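Lectin (Pleurotus ostreatus, PDB 6T0Q) binds calcium and carbohydrate, probably recognising galactose-type sugars such as N-acetylgalactosamine through domains related to carbohydrate-binding modules. Local coordinates at residues A[68-74]-A[99-105]; A[79-85]-A[109-115]. One frame throughout, in Å; residues are numbered along the deposited sequence.

Contact 1: A[68-74]-A[99-105]; sequences VCATIVV and QALFVAL. With NAG (2-acetamido-2-deoxy-beta-D-glucopyranose), chain C.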
loop_
_atom_site.group_PDB
_atom_site.type_symbol
_atom_site.label_atom_id
_atom_site.label_comp_id
_atom_site.label_asym_id
_atom_site.label_seq_id
_atom_site.Cartn_x
_atom_site.Cartn_y
_atom_site.Cartn_z
ATOM N N VAL A 68 12.957 -8.415 -17.233
ATOM C CA VAL A 68 12.218 -8.092 -16.019
ATOM C C VAL A 68 13.068 -8.326 -14.772
ATOM O O VAL A 68 13.221 -7.436 -13.935
ATOM C CB VAL A 68 10.903 -8.898 -15.951
ATOM C CG1 VAL A 68 10.174 -8.632 -14.625
ATOM C CG2 VAL A 68 10.015 -8.568 -17.146
ATOM N N CYS A 69 13.628 -9.523 -14.634
ATOM C CA CYS A 69 14.394 -9.867 -13.445
ATOM C C CYS A 69 15.279 -11.055 -13.789
ATOM O O CYS A 69 15.154 -11.649 -14.863
ATOM C CB CYS A 69 13.469 -10.173 -12.259
ATOM S SG CYS A 69 12.240 -11.466 -12.573
ATOM N N ALA A 70 16.188 -11.390 -12.865
ATOM C CA ALA A 70 17.170 -12.439 -13.116
ATOM C C ALA A 70 17.379 -13.288 -11.878
ATOM O O ALA A 70 17.374 -12.774 -10.756
ATOM C CB ALA A 70 18.538 -11.878 -13.533
ATOM N N THR A 71 17.577 -14.586 -12.106
ATOM C CA THR A 71 18.100 -15.511 -11.112
ATOM C C THR A 71 19.586 -15.694 -11.394
ATOM O O THR A 71 19.961 -16.041 -12.518
ATOM C CB THR A 71 17.370 -16.850 -11.185
ATOM O OG1 THR A 71 15.979 -16.652 -10.901
ATOM C CG2 THR A 71 17.966 -17.840 -10.200
ATOM N N ILE A 72 20.428 -15.445 -10.397
ATOM C CA ILE A 72 21.878 -15.473 -10.585
ATOM C C ILE A 72 22.481 -16.547 -9.692
ATOM O O ILE A 72 22.093 -16.682 -8.526
ATOM C CB ILE A 72 22.497 -14.091 -10.279
ATOM C CG1 ILE A 72 21.972 -13.048 -11.279
ATOM C CG2 ILE A 72 24.039 -14.149 -10.285
ATOM C CD1 ILE A 72 22.144 -11.605 -10.815
ATOM N N VAL A 73 23.427 -17.317 -10.235
ATOM C CA VAL A 73 24.275 -18.194 -9.428
ATOM C C VAL A 73 25.721 -17.838 -9.736
ATOM O O VAL A 73 26.105 -17.780 -10.910
ATOM C CB VAL A 73 24.016 -19.689 -9.700
ATOM C CG1 VAL A 73 25.012 -20.546 -8.889
ATOM C CG2 VAL A 73 22.564 -20.069 -9.332
ATOM N N VAL A 74 26.520 -17.601 -8.692
ATOM C CA VAL A 74 27.894 -17.134 -8.873
ATOM C C VAL A 74 28.817 -17.921 -7.946
ATOM O O VAL A 74 28.441 -18.269 -6.821
ATOM C CB VAL A 74 28.009 -15.607 -8.644
ATOM C CG1 VAL A 74 27.476 -15.208 -7.263
ATOM C CG2 VAL A 74 29.455 -15.138 -8.832
ATOM N N GLN A 99 26.531 -19.360 -5.164
ATOM C CA GLN A 99 25.724 -18.442 -4.368
ATOM C C GLN A 99 24.545 -17.949 -5.199
ATOM O O GLN A 99 24.735 -17.476 -6.320
ATOM C CB GLN A 99 26.557 -17.245 -3.911
ATOM C CG GLN A 99 25.752 -16.170 -3.172
ATOM C CD GLN A 99 26.628 -15.009 -2.756
ATOM O OE1 GLN A 99 27.338 -14.440 -3.578
ATOM N NE2 GLN A 99 26.610 -14.672 -1.473
ATOM N N ALA A 100 23.338 -18.034 -4.644
ATOM C CA ALA A 100 22.136 -17.575 -5.338
ATOM C C ALA A 100 21.881 -16.096 -5.062
ATOM O O ALA A 100 21.926 -15.661 -3.909
ATOM C CB ALA A 100 20.919 -18.388 -4.900
ATOM N N LEU A 101 21.585 -15.334 -6.115
ATOM C CA LEU A 101 21.226 -13.925 -5.995
ATOM C C LEU A 101 20.046 -13.643 -6.920
ATOM O O LEU A 101 19.929 -14.251 -7.985
ATOM C CB LEU A 101 22.412 -13.011 -6.356
ATOM C CG LEU A 101 23.720 -13.162 -5.558
ATOM C CD1 LEU A 101 24.813 -12.311 -6.185
ATOM C CD2 LEU A 101 23.525 -12.754 -4.083
ATOM N N PHE A 102 19.176 -12.707 -6.517
ATOM C CA PHE A 102 18.000 -12.329 -7.304
ATOM C C PHE A 102 17.966 -10.814 -7.453
ATOM O O PHE A 102 18.297 -10.096 -6.505
ATOM C CB PHE A 102 16.693 -12.805 -6.639
ATOM C CG PHE A 102 16.651 -14.286 -6.358
ATOM C CD1 PHE A 102 17.149 -14.793 -5.172
ATOM C CD2 PHE A 102 16.106 -15.164 -7.284
ATOM C CE1 PHE A 102 17.119 -16.159 -4.908
ATOM C CE2 PHE A 102 16.062 -16.537 -7.030
ATOM C CZ PHE A 102 16.569 -17.033 -5.843
ATOM N N VAL A 103 17.558 -10.318 -8.625
ATOM C CA VAL A 103 17.638 -8.877 -8.882
ATOM C C VAL A 103 16.632 -8.494 -9.965
ATOM O O VAL A 103 16.392 -9.251 -10.914
ATOM C CB VAL A 103 19.081 -8.460 -9.265
ATOM C CG1 VAL A 103 19.455 -8.993 -10.651
ATOM C CG2 VAL A 103 19.245 -6.932 -9.204
ATOM N N ALA A 104 16.042 -7.307 -9.807
ATOM C CA ALA A 104 15.264 -6.669 -10.865
ATOM C C ALA A 104 16.185 -6.088 -11.935
ATOM O O ALA A 104 17.331 -5.719 -11.666
ATOM C CB ALA A 104 14.384 -5.552 -10.293
ATOM N N LEU A 105 15.670 -5.983 -13.159
ATOM C CA LEU A 105 16.492 -5.589 -14.298
ATOM C C LEU A 105 15.888 -4.386 -15.009
ATOM O O LEU A 105 14.688 -4.117 -14.911
ATOM C CB LEU A 105 16.643 -6.742 -15.300
ATOM C CG LEU A 105 17.395 -7.962 -14.765
ATOM C CD1 LEU A 105 17.477 -9.022 -15.864
ATOM C CD2 LEU A 105 18.789 -7.553 -14.288
HETATM C C1 NAG C . 19.391 -8.752 -1.083
HETATM C C2 NAG C . 20.456 -9.732 -1.600
HETATM C C3 NAG C . 21.662 -9.786 -0.634
HETATM C C4 NAG C . 22.151 -8.397 -0.231
HETATM C C5 NAG C . 20.980 -7.528 0.222
HETATM C C6 NAG C . 21.374 -6.088 0.486
HETATM C C7 NAG C . 19.765 -11.713 -2.920
HETATM C C8 NAG C . 19.196 -13.098 -2.843
HETATM N N2 NAG C . 19.890 -11.065 -1.751
HETATM O O3 NAG C . 22.737 -10.497 -1.240
HETATM O O4 NAG C . 23.199 -8.396 0.664
HETATM O O5 NAG C . 19.989 -7.495 -0.814
HETATM O O6 NAG C . 21.903 -5.470 -0.680
HETATM O O7 NAG C . 20.090 -11.213 -3.977
HETATM O O HOH W 1 11.966 -4.934 -14.090
#
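Ile72 and Leu101 face each other across an antiparallel ladder at one margin of a beta-sandwich, where strand 98-104 is the outermost strand and 67-76 its inner neighbour. Six backbone N-H...O bonds join the hydrogen-bonded pairs Ala70-Val103, Ile72-Leu101 and Val74-Gln99, that from Ile72 N to Leu101 O being 2.7 Å long. On the face carrying Ile72, the branch ending in CD1 leans obliquely over to Val103, with CD1 3.8 Å from Val103 CG1, while Val74 CG1 meets Leu101 CD1 at 4.1 Å. This apolar layer turns to Phe82 and His80 of strand 79-84 in the opposing sheet. Gln99 runs extended alongside Val74, its CG anti to the backbone N (chi1 175°), and its amide oxygen accepts a hydrogen bond from His80 NE2 as its nitrogen reaches Thr91 O.

The other face looks to strand 229-239, to which Cys69 is tied by its disulfide with Cys231. Here Thr71 runs along Phe102, with OG1 and CG2 both 3.9 Å from Phe102 CE2. On the far side of the ring the acetamide methyl C8 of NAG, consistent with a glycan N-linked at Asn301, sits in the ring plane 3.5 Å from Phe102 CD1. Because Phe102 belongs to a non-hydrogen-bonded pair, its N-H points off the sheet margin and donates to NAG O7 (3.1 Å, 167°); the N-H thus holds the acetamide oxygen while the ring edge touches its methyl. Beside a classic bulge, where Val68 and Cys69 both oppose His134, Leu105 N donates to Val68 O and Leu105 CD1 lies 3.8 Å from Ala70 CB.

Contact 2: A[79-85]-A[109-115]; sequences AHTFYVN and WNLFAIA. With NAG (2-acetamido-2-deoxy-beta-D-glucopyranose), chain E.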
loop_
_atom_site.group_PDB
_atom_site.type_symbol
_atom_site.label_atom_id
_atom_site.label_comp_id
_atom_site.label_asym_id
_atom_site.label_seq_id
_atom_site.Cartn_x
_atom_site.Cartn_y
_atom_site.Cartn_z
ATOM N N ALA A 79 36.999 -15.088 -3.841
ATOM C CA ALA A 79 35.859 -14.321 -3.350
ATOM C C ALA A 79 35.369 -13.385 -4.446
ATOM O O ALA A 79 36.068 -13.141 -5.433
ATOM C CB ALA A 79 36.233 -13.528 -2.084
ATOM N N HIS A 80 34.161 -12.841 -4.256
ATOM C CA HIS A 80 33.560 -11.974 -5.265
ATOM C C HIS A 80 32.612 -10.965 -4.628
ATOM O O HIS A 80 32.048 -11.193 -3.552
ATOM C CB HIS A 80 32.775 -12.782 -6.304
ATOM C CG HIS A 80 31.634 -13.554 -5.711
ATOM N ND1 HIS A 80 31.742 -14.879 -5.346
ATOM C CD2 HIS A 80 30.370 -13.180 -5.395
ATOM C CE1 HIS A 80 30.591 -15.291 -4.843
ATOM N NE2 HIS A 80 29.742 -14.278 -4.858
ATOM N N THR A 81 32.416 -9.857 -5.344
ATOM C CA THR A 81 31.330 -8.914 -5.103
ATOM C C THR A 81 30.591 -8.711 -6.416
ATOM O O THR A 81 31.220 -8.427 -7.436
ATOM C CB THR A 81 31.860 -7.569 -4.585
ATOM O OG1 THR A 81 32.702 -7.807 -3.454
ATOM C CG2 THR A 81 30.705 -6.656 -4.171
ATOM N N PHE A 82 29.267 -8.843 -6.389
ATOM C CA PHE A 82 28.446 -8.840 -7.594
ATOM C C PHE A 82 27.619 -7.559 -7.653
ATOM O O PHE A 82 26.912 -7.233 -6.690
ATOM C CB PHE A 82 27.518 -10.061 -7.604
ATOM C CG PHE A 82 27.043 -10.462 -8.974
ATOM C CD1 PHE A 82 26.102 -9.702 -9.654
ATOM C CD2 PHE A 82 27.519 -11.628 -9.572
ATOM C CE1 PHE A 82 25.659 -10.087 -10.925
ATOM C CE2 PHE A 82 27.083 -12.018 -10.836
ATOM C CZ PHE A 82 26.159 -11.251 -11.515
ATOM N N TYR A 83 27.688 -6.856 -8.787
ATOM C CA TYR A 83 26.966 -5.604 -8.995
ATOM C C TYR A 83 26.038 -5.714 -10.199
ATOM O O TYR A 83 26.386 -6.337 -11.209
ATOM C CB TYR A 83 27.917 -4.439 -9.244
ATOM C CG TYR A 83 28.909 -4.158 -8.140
ATOM C CD1 TYR A 83 30.149 -4.785 -8.121
ATOM C CD2 TYR A 83 28.623 -3.232 -7.147
ATOM C CE1 TYR A 83 31.070 -4.517 -7.131
ATOM C CE2 TYR A 83 29.546 -2.950 -6.148
ATOM C CZ TYR A 83 30.765 -3.595 -6.153
ATOM O OH TYR A 83 31.684 -3.334 -5.173
ATOM N N VAL A 84 24.874 -5.069 -10.115
ATOM C CA VAL A 84 23.960 -4.997 -11.249
ATOM C C VAL A 84 23.548 -3.544 -11.442
ATOM O O VAL A 84 22.950 -2.938 -10.543
ATOM C CB VAL A 84 22.731 -5.900 -11.064
ATOM C CG1 VAL A 84 21.796 -5.756 -12.267
ATOM C CG2 VAL A 84 23.181 -7.374 -10.912
ATOM N N ASN A 85 23.881 -2.985 -12.607
ATOM C CA ASN A 85 23.585 -1.589 -12.930
ATOM C C ASN A 85 24.087 -0.657 -11.834
ATOM O O ASN A 85 23.413 0.294 -11.440
ATOM C CB ASN A 85 22.089 -1.397 -13.184
ATOM C CG ASN A 85 21.625 -2.146 -14.407
ATOM O OD1 ASN A 85 22.309 -2.133 -15.435
ATOM N ND2 ASN A 85 20.486 -2.833 -14.304
ATOM N N TRP A 109 18.780 -3.137 -21.523
ATOM C CA TRP A 109 20.176 -3.519 -21.347
ATOM C C TRP A 109 20.488 -3.511 -19.860
ATOM O O TRP A 109 19.858 -2.780 -19.090
ATOM C CB TRP A 109 21.148 -2.588 -22.100
ATOM C CG TRP A 109 21.115 -1.136 -21.649
ATOM C CD1 TRP A 109 20.413 -0.116 -22.233
ATOM C CD2 TRP A 109 21.829 -0.545 -20.548
ATOM N NE1 TRP A 109 20.630 1.058 -21.554
ATOM C CE2 TRP A 109 21.495 0.826 -20.519
ATOM C CE3 TRP A 109 22.706 -1.047 -19.576
ATOM C CZ2 TRP A 109 22.006 1.707 -19.557
ATOM C CZ3 TRP A 109 23.213 -0.169 -18.613
ATOM C CH2 TRP A 109 22.862 1.195 -18.617
ATOM N N ASN A 110 21.463 -4.330 -19.458
ATOM C CA ASN A 110 21.847 -4.410 -18.054
ATOM C C ASN A 110 23.350 -4.610 -17.932
ATOM O O ASN A 110 23.929 -5.458 -18.621
ATOM C CB ASN A 110 21.091 -5.539 -17.343
ATOM C CG ASN A 110 19.610 -5.243 -17.220
ATOM O OD1 ASN A 110 19.196 -4.499 -16.335
ATOM N ND2 ASN A 110 18.809 -5.799 -18.126
ATOM N N LEU A 111 23.973 -3.828 -17.052
ATOM C CA LEU A 111 25.411 -3.903 -16.818
ATOM C C LEU A 111 25.672 -4.793 -15.608
ATOM O O LEU A 111 25.313 -4.439 -14.478
ATOM C CB LEU A 111 26.006 -2.515 -16.599
ATOM C CG LEU A 111 27.503 -2.576 -16.289
ATOM C CD1 LEU A 111 28.297 -3.015 -17.533
ATOM C CD2 LEU A 111 27.982 -1.234 -15.775
ATOM N N PHE A 112 26.310 -5.939 -15.840
ATOM C CA PHE A 112 26.723 -6.825 -14.761
ATOM C C PHE A 112 28.206 -6.607 -14.494
ATOM O O PHE A 112 29.004 -6.524 -15.434
ATOM C CB PHE A 112 26.423 -8.281 -15.117
ATOM C CG PHE A 112 24.959 -8.538 -15.354
ATOM C CD1 PHE A 112 24.396 -8.334 -16.611
ATOM C CD2 PHE A 112 24.134 -8.921 -14.307
ATOM C CE1 PHE A 112 23.041 -8.533 -16.827
ATOM C CE2 PHE A 112 22.773 -9.125 -14.518
ATOM C CZ PHE A 112 22.230 -8.931 -15.775
ATOM N N ALA A 113 28.568 -6.474 -13.222
ATOM C CA ALA A 113 29.958 -6.230 -12.866
ATOM C C ALA A 113 30.308 -7.072 -11.654
ATOM O O ALA A 113 29.505 -7.204 -10.727
ATOM C CB ALA A 113 30.229 -4.748 -12.579
ATOM N N ILE A 114 31.504 -7.654 -11.675
ATOM C CA ILE A 114 31.968 -8.517 -10.594
ATOM C C ILE A 114 33.394 -8.121 -10.259
ATOM O O ILE A 114 34.238 -8.019 -11.155
ATOM C CB ILE A 114 31.915 -10.010 -10.968
ATOM C CG1 ILE A 114 30.529 -10.411 -11.476
ATOM C CG2 ILE A 114 32.309 -10.878 -9.749
ATOM C CD1 ILE A 114 30.473 -11.843 -12.001
ATOM N N ALA A 115 33.660 -7.894 -8.982
ATOM C CA ALA A 115 35.023 -7.739 -8.489
ATOM C C ALA A 115 35.430 -9.099 -7.940
ATOM O O ALA A 115 34.836 -9.577 -6.970
ATOM C CB ALA A 115 35.103 -6.652 -7.417
HETATM C C1 NAG E . 24.641 -1.142 -23.261
HETATM C C2 NAG E . 24.980 0.311 -22.925
HETATM C C3 NAG E . 23.836 1.243 -23.338
HETATM C C4 NAG E . 23.457 1.042 -24.801
HETATM C C5 NAG E . 23.182 -0.443 -25.053
HETATM C C6 NAG E . 22.906 -0.764 -26.503
HETATM C C7 NAG E . 26.521 0.578 -21.038
HETATM C C8 NAG E . 26.654 0.709 -19.548
HETATM N N2 NAG E . 25.276 0.457 -21.509
HETATM O O3 NAG E . 24.251 2.583 -23.107
HETATM O O5 NAG E . 24.309 -1.248 -24.656
HETATM O O6 NAG E . 24.112 -0.814 -27.251
HETATM O O7 NAG E . 27.496 0.567 -21.780
HETATM O O HOH W 2 35.317 -8.601 -4.235
#
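Phe82 packs against both Ile114 and Phe112, the first over its face and the second at its edge, on the closely packed side of this antiparallel pair, part of one sheet of the beta-sandwich. Ile114 CG1 makes a CH-pi contact with the Phe82 ring, 4.2 Å from its centroid, and Ile114 CD1 reaches Phe82 CE2 at 3.6 Å. The two phenylalanines meet at their edges, Phe82 CE1 lying in the plane of the Phe112 ring, 3.9 Å from Phe112 CD2. Val84 runs alongside Phe112 and extends this apolar row.

The reverse face is looser and wetter. Small Ala113 and Ala115 stand opposite Tyr83 and Thr81; Ala113 O comes to the rim of the Tyr83 ring in its plane, and a water joins Thr81 OG1 to Ala115 O. At the end of the strand Asn85 closes the ladder with backbone and side chain: its N donates to Leu111 O (2.8 Å, 175°) and its OD1 accepts Leu111 N at 2.9 Å, standing in for a backbone carbonyl, while ND2 donates to a lone pair of Asn110 OD1 (2.9 Å, 168°). That oxygen also accepts Gln106 N. Beyond it, Trp109 offers one indole face to NAG, probably N-linked glycan at Asn58, whose N2 is 3.6 Å from Trp109 CE3.

Strand 79-84 lies between 87-94 and 109-118, with 51-60 next beyond 109-118, and the Phe82 face is covered by strand 67-76 of the opposing sheet.

In the fold
The two contacts take one strand pair from each sheet of the same sandwich, and the chain alternates between them: 67-76 leads into 79-84, and 98-104 into 109-118. Contact 1 is buried near the centre of the chain, one face turned to the opposing sheet, the other to strand 229-239; contact 2, about 11 Å away between centres, is only partly buried. Their inward faces meet, Ile72 CG2 lying 3.8 Å from Phe82 CE2. Chemically, 68-74/99-105 packs aliphatic groups inward, whereas 79-85/109-115 supplies aromatic rings and closes with asparagine amides. The sugars beside both contacts are consistent with N-linked glycan, apart from the N-acetylgalactosamine site at Gly283.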